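Local coordinates for protein glycoside Hydrolase Family 43_12 (Metagenome, PDB 7JVH) that probably hydrolyses glycosidic bonds in plant cell-wall polysaccharides such as xylan, as a glycoside hydrolase of family 43, at residues Glu386-Ser390 / Glu391-Tyr395. Sequence-based numbering, arbitrary orientation.
Sequences EDFKS and ENIDY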
loop_
_atom_site.group_PDB
_atom_site.type_symbol
_atom_site.label_atom_id
_atom_site.label_comp_id
_atom_site.label_asym_id
_atom_site.label_seq_id
_atom_site.Cartn_x
_atom_site.Cartn_y
_atom_site.Cartn_z
ATOM N N GLU A 386 -14.627 8.160 12.382
ATOM C CA GLU A 386 -14.037 9.441 12.092
ATOM C C GLU A 386 -15.192 10.390 11.844
ATOM O O GLU A 386 -16.085 10.093 11.037
ATOM C CB GLU A 386 -13.181 9.349 10.832
ATOM C CG GLU A 386 -12.567 10.658 10.389
ATOM C CD GLU A 386 -11.731 11.299 11.485
ATOM O OE1 GLU A 386 -10.641 10.762 11.760
ATOM O OE2 GLU A 386 -12.160 12.347 12.045
ATOM N N ASP A 387 -15.161 11.540 12.522
ATOM C CA ASP A 387 -16.173 12.591 12.385
ATOM C C ASP A 387 -15.705 13.813 11.605
ATOM O O ASP A 387 -16.477 14.713 11.373
ATOM C CB ASP A 387 -16.662 12.990 13.783
ATOM C CG ASP A 387 -17.477 11.889 14.443
ATOM O OD1 ASP A 387 -18.101 11.086 13.713
ATOM O OD2 ASP A 387 -17.500 11.835 15.698
ATOM N N PHE A 388 -14.429 13.821 11.198
ATOM C CA PHE A 388 -13.816 14.897 10.419
ATOM C C PHE A 388 -14.084 16.300 10.994
ATOM O O PHE A 388 -14.388 17.241 10.268
ATOM C CB PHE A 388 -14.240 14.823 8.950
ATOM C CG PHE A 388 -13.900 13.518 8.283
ATOM C CD1 PHE A 388 -12.589 13.228 7.934
ATOM C CD2 PHE A 388 -14.882 12.573 8.041
ATOM C CE1 PHE A 388 -12.269 12.024 7.329
ATOM C CE2 PHE A 388 -14.575 11.362 7.448
ATOM C CZ PHE A 388 -13.264 11.082 7.083
ATOM N N LYS A 389 -13.957 16.410 12.320
ATOM C CA LYS A 389 -14.085 17.671 13.053
ATOM C C LYS A 389 -12.775 18.478 13.140
ATOM O O LYS A 389 -12.653 19.386 13.964
ATOM C CB LYS A 389 -14.601 17.383 14.453
ATOM C CG LYS A 389 -15.926 16.632 14.482
ATOM C CD LYS A 389 -16.621 16.693 15.844
ATOM C CE LYS A 389 -18.071 16.246 15.717
ATOM N NZ LYS A 389 -18.695 15.872 17.016
ATOM N N SER A 390 -11.807 18.161 12.269
ATOM C CA SER A 390 -10.473 18.739 12.318
ATOM C C SER A 390 -9.855 18.813 10.928
ATOM O O SER A 390 -9.859 17.823 10.186
ATOM C CB SER A 390 -9.588 17.906 13.232
ATOM O OG SER A 390 -8.232 18.293 13.108
ATOM N N GLU A 391 -9.301 19.990 10.606
ATOM C CA GLU A 391 -8.732 20.275 9.292
ATOM C C GLU A 391 -7.534 19.408 8.972
ATOM O O GLU A 391 -7.229 19.187 7.805
ATOM C CB GLU A 391 -8.382 21.767 9.167
ATOM C CG GLU A 391 -8.985 22.429 7.935
ATOM C CD GLU A 391 -9.067 23.935 8.055
ATOM O OE1 GLU A 391 -8.113 24.561 8.575
ATOM O OE2 GLU A 391 -10.095 24.476 7.622
ATOM N N ASN A 392 -6.873 18.914 10.019
ATOM C CA ASN A 392 -5.805 17.916 9.919
ATOM C C ASN A 392 -6.427 16.521 9.825
ATOM O O ASN A 392 -6.635 15.851 10.843
ATOM C CB ASN A 392 -4.871 17.976 11.135
ATOM C CG ASN A 392 -4.295 19.353 11.366
ATOM O OD1 ASN A 392 -3.672 19.941 10.475
ATOM N ND2 ASN A 392 -4.502 19.880 12.569
ATOM N N ILE A 393 -6.783 16.120 8.603
ATOM C CA ILE A 393 -7.418 14.849 8.360
ATOM C C ILE A 393 -6.405 13.731 8.565
ATOM O O ILE A 393 -5.252 13.874 8.229
ATOM C CB ILE A 393 -8.059 14.810 6.959
ATOM C CG1 ILE A 393 -9.271 15.751 6.945
ATOM C CG2 ILE A 393 -8.479 13.393 6.574
ATOM C CD1 ILE A 393 -9.880 15.924 5.574
ATOM N N ASP A 394 -6.862 12.622 9.150
ATOM C CA ASP A 394 -6.020 11.484 9.478
ATOM C C ASP A 394 -5.306 10.999 8.219
ATOM O O ASP A 394 -5.923 10.902 7.166
ATOM C CB ASP A 394 -6.885 10.373 10.093
ATOM C CG ASP A 394 -6.069 9.259 10.701
ATOM O OD1 ASP A 394 -5.526 8.428 9.934
ATOM O OD2 ASP A 394 -6.015 9.194 11.955
ATOM N N TYR A 395 -4.013 10.670 8.352
ATOM C CA TYR A 395 -3.142 10.282 7.228
ATOM C C TYR A 395 -3.467 8.949 6.546
ATOM O O TYR A 395 -2.750 8.550 5.626
ATOM C CB TYR A 395 -1.682 10.202 7.666
ATOM C CG TYR A 395 -1.059 11.477 8.184
ATOM C CD1 TYR A 395 -1.004 12.617 7.395
ATOM C CD2 TYR A 395 -0.464 11.523 9.452
ATOM C CE1 TYR A 395 -0.400 13.779 7.863
ATOM C CE2 TYR A 395 0.132 12.673 9.920
ATOM C CZ TYR A 395 0.159 13.794 9.126
ATOM O OH TYR A 395 0.742 14.937 9.602
#
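Glu-386 faces Asp-394, and Phe-388 meets Ile-393, where strand 383-386 of the concanavalin A-like beta-sandwich domain ends at Glu-386 and the following loop folds back beside it. Glu-386 has its CG anti to the backbone N (chi1 177°), which lays CG 3.3 Å above the plane of the Phe-388 ring, over its centre. The bend at chi2 (56°) then carries the carboxylate off, and OE2 accepts the Phe-388 N-H through its anti lone pair, N to OE2 2.8 Å. The other oxygen, OE1, hydrogen-bonded to Tyr-384 OH, stands 4.1 Å from Asp-394 CB; the two carboxylates do not touch, Glu-386 OE1 and Asp-394 OD2 being 4.9 Å apart, and Asp-394 OD1 instead forms a salt bridge with Arg-396 NE. A leucine in place of Glu-386 would probably leave the Phe-388 N-H and the Tyr-384 hydroxyl without this acceptor. Phe-388 is buried, its ring edge-to-face with Trp-397. At the edge of that ring, near its plane, Phe-388 CE1 lies 4.1 Å from Ile-393 CG2, and both side chains also pack on Ile-410 and Leu-416, joining the loop to the sheet. Farther along, at the surface, Ser-390 contributes a weak bond: Asn-392 N reaches Ser-390 OG at 3.4 Å, with an N-H...O angle of 138°.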